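Local coordinates for dihydrocoumarin hydrolase, AncDHCH1 (Pseudomonas sp., PDB 6C2C), which probably hydrolyses the lactone dihydrocoumarin with a two-zinc centre of the metallo-beta-lactamase superfamily, as a reconstructed ancestor of methyl-parathion hydrolase, at residues Leu39-Leu44 with Ala50-Ala55; Lys43-Pro48 with Ala231-Asp236; Ala173-Tyr178 with Gly182-Phe187. All coordinates share one frame; numbering follows the deposited sequence. Where two conformers were deposited one is given.

Contact 1: residues Leu39-Leu44 with Ala50-Ala55; sequences LPVDKL and AKTQSA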
ATOM      1  N   LEU A  39       2.937 -12.698   7.418  1.00 15.93           N
ATOM      2  CA  LEU A  39       4.211 -12.736   6.726  1.00 17.37           C
ATOM      3  C   LEU A  39       5.247 -13.398   7.628  1.00 19.76           C
ATOM      4  O   LEU A  39       5.345 -13.048   8.812  1.00 17.40           O
ATOM      5  CB  LEU A  39       4.696 -11.349   6.360  1.00 19.36           C
ATOM      6  CG  LEU A  39       3.948 -10.648   5.216  1.00 19.19           C
ATOM      7  CD1 LEU A  39       4.583  -9.312   4.913  1.00 18.63           C
ATOM      8  CD2 LEU A  39       3.992 -11.593   4.010  1.00 21.91           C
ATOM      9  N   PRO A  40       6.054 -14.329   7.108  1.00 19.40           N
ATOM     10  CA  PRO A  40       7.170 -14.901   7.879  1.00 17.23           C
ATOM     11  C   PRO A  40       8.352 -13.947   7.843  1.00 18.02           C
ATOM     12  O   PRO A  40       9.352 -14.169   7.150  1.00 18.10           O
ATOM     13  CB  PRO A  40       7.428 -16.229   7.152  1.00 18.82           C
ATOM     14  CG  PRO A  40       7.126 -15.946   5.750  1.00 20.72           C
ATOM     15  CD  PRO A  40       5.920 -14.958   5.785  1.00 18.84           C
ATOM     16  N   VAL A  41       8.230 -12.848   8.597  1.00 15.85           N
ATOM     17  CA  VAL A  41       9.222 -11.775   8.488  1.00 18.05           C
ATOM     18  C   VAL A  41      10.590 -12.174   9.040  1.00 16.61           C
ATOM     19  O   VAL A  41      11.588 -11.553   8.671  1.00 17.21           O
ATOM     20  CB  VAL A  41       8.701 -10.487   9.160  1.00 18.26           C
ATOM     21  CG1 VAL A  41       7.410 -10.030   8.464  1.00 17.59           C
ATOM     22  CG2 VAL A  41       8.451 -10.670  10.690  1.00 19.86           C
ATOM     23  N   ASP A  42      10.663 -13.172   9.930  1.00 21.57           N
ATOM     24  CA  ASP A  42      11.965 -13.627  10.392  1.00 21.18           C
ATOM     25  C   ASP A  42      12.775 -14.176   9.220  1.00 20.14           C
ATOM     26  O   ASP A  42      13.994 -13.980   9.143  1.00 21.47           O
ATOM     27  CB  ASP A  42      11.766 -14.682  11.466  1.00 21.50           C
ATOM     28  CG  ASP A  42      10.787 -15.785  11.023  1.00 32.34           C
ATOM     29  OD1 ASP A  42       9.779 -15.525  10.275  1.00 29.55           O
ATOM     30  OD2 ASP A  42      11.015 -16.956  11.425  1.00 41.63           O
ATOM     31  N   LYS A  43      12.101 -14.804   8.285  1.00 19.17           N
ATOM     32  CA  LYS A  43      12.743 -15.318   7.105  1.00 20.83           C
ATOM     33  C   LYS A  43      12.928 -14.296   5.976  1.00 23.56           C
ATOM     34  O   LYS A  43      13.917 -14.300   5.335  1.00 22.33           O
ATOM     35  CB  LYS A  43      11.920 -16.464   6.598  1.00 23.46           C
ATOM     36  CG  LYS A  43      12.599 -17.332   5.581  1.00 36.33           C
ATOM     37  CD  LYS A  43      12.430 -16.850   4.163  1.00 37.79           C
ATOM     38  CE  LYS A  43      13.481 -17.459   3.240  1.00 42.72           C
ATOM     39  NZ  LYS A  43      14.822 -17.157   3.715  1.00 42.71           N
ATOM     40  N   LEU A  44      11.948 -13.430   5.784  1.00 18.75           N
ATOM     41  CA  LEU A  44      11.976 -12.488   4.671  1.00 17.01           C
ATOM     42  C   LEU A  44      12.936 -11.315   4.903  1.00 15.12           C
ATOM     43  O   LEU A  44      13.507 -10.785   3.941  1.00 17.95           O
ATOM     44  CB  LEU A  44      10.556 -11.957   4.425  1.00 16.44           C
ATOM     45  CG  LEU A  44       9.560 -12.982   3.924  1.00 15.22           C
ATOM     46  CD1 LEU A  44       8.169 -12.437   4.179  1.00 22.10           C
ATOM     47  CD2 LEU A  44       9.788 -13.227   2.468  1.00 22.76           C
ATOM     48  N   ALA A  50      17.189 -14.073  14.757  1.00 25.50           N
ATOM     49  CA  ALA A  50      17.231 -13.685  16.162  1.00 24.70           C
ATOM     50  C   ALA A  50      17.121 -12.173  16.357  1.00 28.03           C
ATOM     51  O   ALA A  50      16.500 -11.716  17.334  1.00 25.82           O
ATOM     52  CB  ALA A  50      18.520 -14.205  16.809  1.00 30.45           C
ATOM     53  N   LYS A  51      17.733 -11.372  15.465  1.00 22.92           N
ATOM     54  CA  LYS A  51      17.613  -9.921  15.594  1.00 23.68           C
ATOM     55  C   LYS A  51      16.182  -9.480  15.323  1.00 21.00           C
ATOM     56  O   LYS A  51      15.660  -8.580  15.998  1.00 23.66           O
ATOM     57  CB  LYS A  51      18.552  -9.205  14.628  1.00 23.34           C
ATOM     58  CG  LYS A  51      19.986  -9.227  15.070  1.00 33.39           C
ATOM     59  CD  LYS A  51      20.762  -8.130  14.409  1.00 35.63           C
ATOM     60  CE  LYS A  51      20.335  -6.798  14.967  1.00 38.14           C
ATOM     61  NZ  LYS A  51      21.075  -5.696  14.294  1.00 42.77           N
ATOM     62  N   THR A  52      15.559 -10.082  14.309  1.00 21.10           N
ATOM     63  CA  THR A  52      14.164  -9.785  14.024  1.00 20.50           C
ATOM     64  C   THR A  52      13.286 -10.198  15.190  1.00 23.33           C
ATOM     65  O   THR A  52      12.412  -9.438  15.626  1.00 23.57           O
ATOM     66  CB  THR A  52      13.745 -10.517  12.745  1.00 18.70           C
ATOM     67  OG1 THR A  52      14.440  -9.923  11.647  1.00 18.83           O
ATOM     68  CG2 THR A  52      12.196 -10.444  12.535  1.00 20.81           C
ATOM     69  N   GLN A  53      13.524 -11.410  15.714  1.00 23.03           N
ATOM     70  CA  GLN A  53      12.728 -11.891  16.844  1.00 26.33           C
ATOM     71  C   GLN A  53      12.850 -10.948  18.022  1.00 22.77           C
ATOM     72  O   GLN A  53      11.847 -10.539  18.628  1.00 24.66           O
ATOM     73  CB  GLN A  53      13.210 -13.288  17.248  1.00 26.79           C
ATOM     74  CG  GLN A  53      12.538 -14.429  16.468  1.00 35.04           C
ATOM     75  CD  GLN A  53      13.439 -15.642  16.134  1.00 47.25           C
ATOM     76  OE1 GLN A  53      14.511 -15.889  16.755  1.00 50.43           O
ATOM     77  NE2 GLN A  53      13.020 -16.382  15.097  1.00 47.67           N
ATOM     78  N   SER A  54      14.070 -10.525  18.350  1.00 21.69           N
ATOM     79  CA  SER A  54      14.229  -9.575  19.442  1.00 22.80           C
ATOM     80  C   SER A  54      13.491  -8.260  19.175  1.00 27.36           C
ATOM     81  O   SER A  54      12.833  -7.723  20.079  1.00 24.51           O
ATOM     82  CB  SER A  54      15.717  -9.385  19.730  1.00 27.55           C
ATOM     83  OG  SER A  54      16.379  -8.739  18.675  1.00 35.55           O
ATOM     84  N   ALA A  55      13.571  -7.726  17.952  1.00 23.75           N
ATOM     85  CA  ALA A  55      12.866  -6.474  17.643  1.00 19.91           C
ATOM     86  C   ALA A  55      11.355  -6.645  17.765  1.00 22.35           C
ATOM     87  O   ALA A  55      10.663  -5.775  18.317  1.00 24.34           O
ATOM     88  CB  ALA A  55      13.247  -6.004  16.229  1.00 19.55           C
TER
HETATM   89  O   HOH W   1      15.214 -11.740  10.038  1.00 18.87           O
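Thr52 of helix 49-58 meets the short helix 41-44 at Val41 and Asp42, and its forked side chain shows how one residue can serve an apolar and a polar neighbour together. From CB, which points at the short helix, the two branches part. The methyl CG2, set anti to the backbone N, comes within 3.8 Å of Asp42 CA and also lies 4.1 Å from Val41 O. Val41 CG2 lies 4.2 Å from Thr52 CG2, the two side chains crossing at about a right angle. The other branch, OG1, lies anti to the carbonyl carbon (chi1 -68°) and takes up a hydrogen bond with Gln47 in the linker. A water lies 2.7 Å from Asp42 O; its very short approach to Thr52 OG1 is doubtful in detail. The exposed Gln53 is in looser contact, its NE2 being 4.2 Å from Asp42 CB. No direct hydrogen bond joins the segments. The result is two short helices joined by a loop, placed in sequence between strands 27-39 and 65-75, which are antiparallel neighbours in the mixed sheet. Val41 also packs on Leu65 at the start of strand 65-75.

Contact 2: residues Lys43-Pro48 with Ala231-Asp236; sequences KLLNQP and AAVQFD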
ATOM      1  N   LYS A  43      12.101 -14.804   8.285  1.00 19.17           N
ATOM      2  CA  LYS A  43      12.743 -15.318   7.105  1.00 20.83           C
ATOM      3  C   LYS A  43      12.928 -14.296   5.976  1.00 23.56           C
ATOM      4  O   LYS A  43      13.917 -14.300   5.335  1.00 22.33           O
ATOM      5  CB  LYS A  43      11.920 -16.464   6.598  1.00 23.46           C
ATOM      6  CG  LYS A  43      12.599 -17.332   5.581  1.00 36.33           C
ATOM      7  CD  LYS A  43      12.430 -16.850   4.163  1.00 37.79           C
ATOM      8  CE  LYS A  43      13.481 -17.459   3.240  1.00 42.72           C
ATOM      9  NZ  LYS A  43      14.822 -17.157   3.715  1.00 42.71           N
ATOM     10  N   LEU A  44      11.948 -13.430   5.784  1.00 18.75           N
ATOM     11  CA  LEU A  44      11.976 -12.488   4.671  1.00 17.01           C
ATOM     12  C   LEU A  44      12.936 -11.315   4.903  1.00 15.12           C
ATOM     13  O   LEU A  44      13.507 -10.785   3.941  1.00 17.95           O
ATOM     14  CB  LEU A  44      10.556 -11.957   4.425  1.00 16.44           C
ATOM     15  CG  LEU A  44       9.560 -12.982   3.924  1.00 15.22           C
ATOM     16  CD1 LEU A  44       8.169 -12.437   4.179  1.00 22.10           C
ATOM     17  CD2 LEU A  44       9.788 -13.227   2.468  1.00 22.76           C
ATOM     18  N   LEU A  45      13.070 -10.819   6.146  1.00 15.16           N
ATOM     19  CA  LEU A  45      13.981  -9.706   6.378  1.00 16.91           C
ATOM     20  C   LEU A  45      15.436 -10.146   6.216  1.00 17.10           C
ATOM     21  O   LEU A  45      15.800 -11.277   6.552  1.00 20.23           O
ATOM     22  CB  LEU A  45      13.779  -9.094   7.774  1.00 17.19           C
ATOM     23  CG  LEU A  45      12.444  -8.342   7.951  1.00 17.40           C
ATOM     24  CD1 LEU A  45      12.234  -7.997   9.422  1.00 14.08           C
ATOM     25  CD2 LEU A  45      12.510  -7.039   7.149  1.00 17.71           C
ATOM     26  N   ASN A  46      16.265  -9.229   5.727  1.00 17.91           N
ATOM     27  CA  ASN A  46      17.655  -9.556   5.358  1.00 19.48           C
ATOM     28  C   ASN A  46      18.584  -9.284   6.534  1.00 16.83           C
ATOM     29  O   ASN A  46      19.441  -8.393   6.530  1.00 18.43           O
ATOM     30  CB  ASN A  46      18.077  -8.768   4.117  1.00 16.65           C
ATOM     31  CG  ASN A  46      17.469  -9.320   2.850  1.00 18.77           C
ATOM     32  OD1 ASN A  46      17.266 -10.514   2.703  1.00 21.45           O
ATOM     33  ND2 ASN A  46      17.153  -8.424   1.917  1.00 17.24           N
ATOM     34  N   GLN A  47      18.298 -10.012   7.608  1.00 19.20           N
ATOM     35  CA  GLN A  47      19.134 -10.023   8.802  1.00 18.54           C
ATOM     36  C   GLN A  47      18.821 -11.304   9.560  1.00 17.22           C
ATOM     37  O   GLN A  47      17.898 -12.037   9.213  1.00 18.60           O
ATOM     38  CB  GLN A  47      18.881  -8.771   9.664  1.00 20.15           C
ATOM     39  CG  GLN A  47      17.519  -8.843  10.380  1.00 21.16           C
ATOM     40  CD  GLN A  47      17.356  -7.683  11.335  1.00 17.81           C
ATOM     41  OE1 GLN A  47      18.242  -6.823  11.462  1.00 19.54           O
ATOM     42  NE2 GLN A  47      16.201  -7.636  12.016  1.00 19.61           N
ATOM     43  N   PRO A  48      19.640 -11.666  10.545  1.00 22.02           N
ATOM     44  CA  PRO A  48      19.443 -12.956  11.214  1.00 24.95           C
ATOM     45  C   PRO A  48      18.119 -12.976  11.955  1.00 23.34           C
ATOM     46  O   PRO A  48      17.745 -11.953  12.553  1.00 20.29           O
ATOM     47  CB  PRO A  48      20.637 -13.053  12.179  1.00 22.96           C
ATOM     48  CG  PRO A  48      21.663 -12.050  11.671  1.00 25.71           C
ATOM     49  CD  PRO A  48      20.830 -10.937  11.006  1.00 21.38           C
ATOM     50  N   ALA A 231       7.266  -2.308  10.515  1.00 13.43           N
ATOM     51  CA  ALA A 231       7.486  -1.149  11.372  1.00 14.32           C
ATOM     52  C   ALA A 231       8.368  -1.478  12.581  1.00 13.95           C
ATOM     53  O   ALA A 231       9.254  -0.683  12.920  1.00 15.66           O
ATOM     54  CB  ALA A 231       6.142  -0.584  11.885  1.00 13.97           C
ATOM     55  N   ALA A 232       8.153  -2.642  13.195  1.00 13.82           N
ATOM     56  CA  ALA A 232       8.826  -2.969  14.461  1.00 16.22           C
ATOM     57  C   ALA A 232      10.323  -3.211  14.300  1.00 19.84           C
ATOM     58  O   ALA A 232      11.007  -3.319  15.321  1.00 20.91           O
ATOM     59  CB  ALA A 232       8.186  -4.207  15.103  1.00 17.88           C
ATOM     60  N   VAL A 233      10.814  -3.331  13.066  1.00 15.66           N
ATOM     61  CA  VAL A 233      12.242  -3.465  12.734  1.00 14.84           C
ATOM     62  C   VAL A 233      12.757  -2.221  12.038  1.00 16.51           C
ATOM     63  O   VAL A 233      13.804  -1.654  12.408  1.00 15.64           O
ATOM     64  CB  VAL A 233      12.481  -4.710  11.847  1.00 16.28           C
ATOM     65  CG1 VAL A 233      13.909  -4.677  11.273  1.00 15.15           C
ATOM     66  CG2 VAL A 233      12.296  -6.030  12.612  1.00 17.07           C
ATOM     67  N   GLN A 234      12.019  -1.752  11.030  1.00 13.70           N
ATOM     68  CA  GLN A 234      12.599  -0.829  10.074  1.00 13.59           C
ATOM     69  C   GLN A 234      12.511   0.642  10.459  1.00 16.15           C
ATOM     70  O   GLN A 234      13.195   1.450   9.836  1.00 15.58           O
ATOM     71  CB  GLN A 234      11.964  -1.060   8.690  1.00 14.28           C
ATOM     72  CG  GLN A 234      12.395  -2.384   8.099  1.00 14.94           C
ATOM     73  CD  GLN A 234      11.670  -2.631   6.823  1.00 16.99           C
ATOM     74  OE1 GLN A 234      10.451  -2.587   6.814  1.00 16.62           O
ATOM     75  NE2 GLN A 234      12.402  -2.761   5.716  1.00 14.45           N
ATOM     76  N   PHE A 235      11.737   1.025  11.492  1.00 14.27           N
ATOM     77  CA  PHE A 235      11.837   2.392  11.965  1.00 13.87           C
ATOM     78  C   PHE A 235      13.075   2.570  12.850  1.00 14.73           C
ATOM     79  O   PHE A 235      13.791   3.564  12.703  1.00 16.02           O
ATOM     80  CB  PHE A 235      10.562   2.780  12.750  1.00 12.68           C
ATOM     81  CG  PHE A 235       9.371   3.130  11.879  1.00 11.43           C
ATOM     82  CD1 PHE A 235       9.447   4.147  10.956  1.00 15.70           C
ATOM     83  CD2 PHE A 235       8.138   2.492  12.083  1.00 13.32           C
ATOM     84  CE1 PHE A 235       8.305   4.505  10.170  1.00 17.44           C
ATOM     85  CE2 PHE A 235       6.985   2.865  11.259  1.00 15.26           C
ATOM     86  CZ  PHE A 235       7.102   3.862  10.349  1.00 12.95           C
ATOM     87  N   ASP A 236      13.353   1.588  13.725  1.00 18.47           N
ATOM     88  CA  ASP A 236      14.556   1.680  14.554  1.00 20.16           C
ATOM     89  C   ASP A 236      15.807   1.539  13.691  1.00 17.09           C
ATOM     90  O   ASP A 236      16.849   2.156  13.975  1.00 20.11           O
ATOM     91  CB  ASP A 236      14.558   0.595  15.609  1.00 16.05           C
ATOM     92  CG  ASP A 236      13.572   0.849  16.774  1.00 20.53           C
ATOM     93  OD1 ASP A 236      13.204   2.020  17.009  1.00 20.33           O
ATOM     94  OD2 ASP A 236      13.243  -0.151  17.475  1.00 25.56           O
TER
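Leu45, the first residue to leave helical geometry after helix 41-44, reaches across to Val233 on the short helix 231-234, and the two side chains meet tip to tip. Leu45 CD1 bears mainly on Val233 CG2, at 3.7 Å, with Val233 CB just behind at 4.1 Å. The second methyl, CD2, turns to the side chain of Gln234 and stands 4.5 Å from its amide carbon CD, a grazing contact. Next in sequence, Asn46 is the centre of an inverse gamma turn, and the chain then extends so that Gln47, like Leu45, directs its side chain toward the helix. With CG between the backbone N and the carbonyl carbon (chi1 73°) and the rest of the chain extended, Gln47 carries its amide to the other valine branch: NE2 lies 3.8 Å from Val233 CG1. The contact thus ties the loop after helix 41-44 to helix 231-234, which follows strand 219-223 and the zinc ligand Asp226. Gln47 NE2 is bonded to Thr52 of helix 49-58, while Gln234 OE1 accepts from the backbone of His229 and Val230 and its NE2 donates to Val240 O. With these polar atoms bonded to other parts of the chain and no hydrogen bond between the segments, the contact depends on shape and on burial of methyl groups, the amides adding mainly van der Waals surface.

Contact 3: residues Ala173-Tyr178 with Gly182-Phe187; sequences ASLNPY and GKFKPF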
ATOM      1  N   ALA A 173      -2.143  -9.794 -15.931  1.00 13.98           N
ATOM      2  CA  ALA A 173      -3.577 -10.036 -15.928  1.00 14.46           C
ATOM      3  C   ALA A 173      -4.326  -8.863 -15.327  1.00 12.90           C
ATOM      4  O   ALA A 173      -5.448  -8.558 -15.758  1.00 12.70           O
ATOM      5  CB  ALA A 173      -3.903 -11.306 -15.127  1.00 15.16           C
ATOM      6  N   SER A 174      -3.703  -8.190 -14.345  1.00 11.96           N
ATOM      7  CA  SER A 174      -4.375  -7.090 -13.664  1.00 12.22           C
ATOM      8  C   SER A 174      -4.424  -5.856 -14.545  1.00 14.25           C
ATOM      9  O   SER A 174      -5.462  -5.168 -14.608  1.00 14.58           O
ATOM     10  CB  SER A 174      -3.645  -6.751 -12.350  1.00  9.97           C
ATOM     11  OG  SER A 174      -3.716  -7.869 -11.427  1.00 13.97           O
ATOM     12  N   LEU A 175      -3.344  -5.594 -15.273  1.00 13.30           N
ATOM     13  CA  LEU A 175      -3.315  -4.397 -16.134  1.00  8.93           C
ATOM     14  C   LEU A 175      -3.968  -4.580 -17.513  1.00 11.97           C
ATOM     15  O   LEU A 175      -4.338  -3.582 -18.152  1.00 13.46           O
ATOM     16  CB  LEU A 175      -1.866  -3.951 -16.337  1.00 11.90           C
ATOM     17  CG  LEU A 175      -1.246  -3.029 -15.297  1.00 12.06           C
ATOM     18  CD1 LEU A 175      -1.967  -1.678 -15.278  1.00 13.69           C
ATOM     19  CD2 LEU A 175      -1.405  -3.570 -13.958  1.00 13.64           C
ATOM     20  N   ASN A 176      -4.130  -5.812 -17.978  1.00 11.82           N
ATOM     21  CA  ASN A 176      -4.515  -6.048 -19.371  1.00 15.84           C
ATOM     22  C   ASN A 176      -5.791  -5.330 -19.779  1.00 15.91           C
ATOM     23  O   ASN A 176      -5.786  -4.735 -20.867  1.00 17.67           O
ATOM     24  CB  ASN A 176      -4.635  -7.570 -19.591  1.00 16.97           C
ATOM     25  CG  ASN A 176      -4.853  -7.919 -21.034  1.00 25.48           C
ATOM     26  OD1 ASN A 176      -5.866  -8.537 -21.377  1.00 35.42           O
ATOM     27  ND2 ASN A 176      -3.960  -7.443 -21.895  1.00 22.17           N
ATOM     28  N   PRO A 177      -6.890  -5.329 -18.994  1.00 14.65           N
ATOM     29  CA  PRO A 177      -8.092  -4.609 -19.459  1.00 13.76           C
ATOM     30  C   PRO A 177      -7.792  -3.166 -19.760  1.00 15.71           C
ATOM     31  O   PRO A 177      -8.321  -2.591 -20.718  1.00 17.35           O
ATOM     32  CB  PRO A 177      -9.090  -4.762 -18.290  1.00 18.37           C
ATOM     33  CG  PRO A 177      -8.567  -5.905 -17.465  1.00 18.09           C
ATOM     34  CD  PRO A 177      -7.093  -5.977 -17.687  1.00 16.91           C
ATOM     35  N   TYR A 178      -6.975  -2.532 -18.924  1.00 12.94           N
ATOM     36  CA  TYR A 178      -6.708  -1.124 -19.107  1.00 11.36           C
ATOM     37  C   TYR A 178      -5.821  -0.895 -20.309  1.00 14.14           C
ATOM     38  O   TYR A 178      -6.043   0.045 -21.070  1.00 14.25           O
ATOM     39  CB  TYR A 178      -6.042  -0.566 -17.828  1.00 12.76           C
ATOM     40  CG  TYR A 178      -6.984  -0.752 -16.646  1.00 12.15           C
ATOM     41  CD1 TYR A 178      -6.931  -1.919 -15.909  1.00 10.90           C
ATOM     42  CD2 TYR A 178      -7.925   0.220 -16.290  1.00 11.47           C
ATOM     43  CE1 TYR A 178      -7.818  -2.147 -14.841  1.00 11.70           C
ATOM     44  CE2 TYR A 178      -8.798   0.025 -15.228  1.00 11.46           C
ATOM     45  CZ  TYR A 178      -8.746  -1.164 -14.510  1.00 10.71           C
ATOM     46  OH  TYR A 178      -9.603  -1.396 -13.425  1.00 11.25           O
ATOM     47  N   GLY A 182      -6.652   1.282 -23.876  1.00 16.17           N
ATOM     48  CA  GLY A 182      -5.969   2.556 -23.991  1.00 17.09           C
ATOM     49  C   GLY A 182      -6.041   3.391 -22.731  1.00 14.76           C
ATOM     50  O   GLY A 182      -5.893   4.632 -22.783  1.00 17.15           O
ATOM     51  N   LYS A 183      -6.333   2.759 -21.594  1.00 13.28           N
ATOM     52  CA  LYS A 183      -6.472   3.504 -20.347  0.82  9.93           C
ATOM     53  C   LYS A 183      -5.337   3.225 -19.361  1.00 11.02           C
ATOM     54  O   LYS A 183      -5.498   3.463 -18.155  1.00 11.75           O
ATOM     55  CB  LYS A 183      -7.843   3.273 -19.719  0.82 13.37           C
ATOM     56  CG  LYS A 183      -8.884   4.291 -20.309  0.82 16.99           C
ATOM     57  CD  LYS A 183     -10.285   4.036 -19.838  0.82 14.19           C
ATOM     58  CE  LYS A 183     -10.878   2.654 -20.315  0.82 15.08           C
ATOM     59  NZ  LYS A 183     -12.246   2.526 -19.674  0.82 15.69           N
ATOM     60  N   PHE A 184      -4.181   2.768 -19.836  1.00 11.77           N
ATOM     61  CA  PHE A 184      -2.969   2.754 -19.003  1.00 10.24           C
ATOM     62  C   PHE A 184      -2.019   3.829 -19.523  1.00 12.35           C
ATOM     63  O   PHE A 184      -1.620   3.799 -20.695  1.00 14.60           O
ATOM     64  CB  PHE A 184      -2.260   1.402 -19.002  1.00 11.47           C
ATOM     65  CG  PHE A 184      -0.975   1.462 -18.209  1.00 12.23           C
ATOM     66  CD1 PHE A 184      -1.024   1.582 -16.826  1.00 11.78           C
ATOM     67  CD2 PHE A 184       0.252   1.523 -18.857  1.00 14.69           C
ATOM     68  CE1 PHE A 184       0.151   1.680 -16.052  1.00 12.78           C
ATOM     69  CE2 PHE A 184       1.460   1.652 -18.131  1.00 14.14           C
ATOM     70  CZ  PHE A 184       1.408   1.715 -16.670  1.00 13.38           C
ATOM     71  N   LYS A 185      -1.716   4.814 -18.681  1.00 10.30           N
ATOM     72  CA  LYS A 185      -0.967   6.007 -19.073  1.00 11.25           C
ATOM     73  C   LYS A 185       0.296   6.097 -18.208  1.00 10.79           C
ATOM     74  O   LYS A 185       0.247   6.582 -17.052  1.00 10.60           O
ATOM     75  CB  LYS A 185      -1.872   7.244 -18.916  1.00 11.56           C
ATOM     76  CG  LYS A 185      -1.180   8.514 -19.451  1.00 13.12           C
ATOM     77  CD  LYS A 185      -2.142   9.730 -19.319  1.00 16.05           C
ATOM     78  CE  LYS A 185      -1.482  11.024 -19.706  1.00 22.82           C
ATOM     79  NZ  LYS A 185      -2.563  12.102 -19.673  1.00 25.54           N
ATOM     80  N   PRO A 186       1.455   5.660 -18.688  1.00 10.86           N
ATOM     81  CA  PRO A 186       2.660   5.661 -17.841  1.00 10.45           C
ATOM     82  C   PRO A 186       3.145   7.078 -17.660  1.00 10.11           C
ATOM     83  O   PRO A 186       2.735   8.033 -18.335  1.00 13.62           O
ATOM     84  CB  PRO A 186       3.707   4.845 -18.630  1.00 11.64           C
ATOM     85  CG  PRO A 186       3.231   4.991 -20.084  1.00 14.95           C
ATOM     86  CD  PRO A 186       1.704   5.072 -20.020  1.00 12.74           C
ATOM     87  N   PHE A 187       4.009   7.220 -16.682  1.00  9.32           N
ATOM     88  CA  PHE A 187       4.824   8.426 -16.524  1.00  9.88           C
ATOM     89  C   PHE A 187       6.251   7.973 -16.284  1.00 12.02           C
ATOM     90  O   PHE A 187       6.531   6.778 -16.052  1.00 10.78           O
ATOM     91  CB  PHE A 187       4.289   9.318 -15.370  1.00 10.93           C
ATOM     92  CG  PHE A 187       4.149   8.566 -14.059  1.00  9.70           C
ATOM     93  CD1 PHE A 187       5.292   8.376 -13.253  1.00 12.75           C
ATOM     94  CD2 PHE A 187       2.923   8.031 -13.640  1.00  9.68           C
ATOM     95  CE1 PHE A 187       5.267   7.594 -12.035  1.00  9.38           C
ATOM     96  CE2 PHE A 187       2.879   7.320 -12.393  1.00  9.15           C
ATOM     97  CZ  PHE A 187       3.996   7.112 -11.626  1.00  9.67           C
TER
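Tyr178 O accepts the backbone N-H of Lys183, 2.8 Å from Lys183 N to Tyr178 O. This is the long bond of a Schellman motif that ends helix 162-180, with Gly182, at positive phi, as its C-prime residue. Having turned back, the chain lays Phe184 against the helix it has just left. Leu175 CD1 comes to 3.7 Å from Phe184 CD1 and 4.0 Å from Phe184 CE1, the side chains crossing obliquely. Phe184 reaches this place because its ring is carried anti to the backbone N (chi1 176°); Pro186 N lies over one face of that ring, offset toward the rim. Closer to the turn, Tyr178 CB packs on Phe184 CB at 4.4 Å. Beyond this shell, the Tyr178 hydroxyl is hydrogen-bonded to the backbone at Leu128 and Phe136, which fixes the far end of the ring. Lys183 and Lys185 make backbone hydrogen bonds with Val141, and the side chains of Tyr178 and Phe184 also rest on Val141. The turn thus brings the loop alongside strand 140-142, an outermost strand of the six-stranded sheet, with Phe184 reaching Ala148 of helix 145-151 as well.

In the fold
Contacts 1 and 2 form one continuous patch, their centres about 6 Å apart: they share Lys43 and Leu44 of helix 41-44. The bond from Gln47 to Thr52 ties the loop to helix 49-58, and Ala55 against Val233 ties that helix to helix 231-234. Contact 1 is local in sequence, whereas contact 2 joins parts 183 residues apart. Contact 3 falls between the two segments of contact 2 along the chain, yet lies across the chain's centre, its centre about 36 and 33 Å from those of contacts 1 and 2. Contacts 1 and 2 thus pack early helices against one following zinc ligand Asp226, while contact 3 ends a helix at the six-stranded sheet's edge; none supplies a zinc ligand.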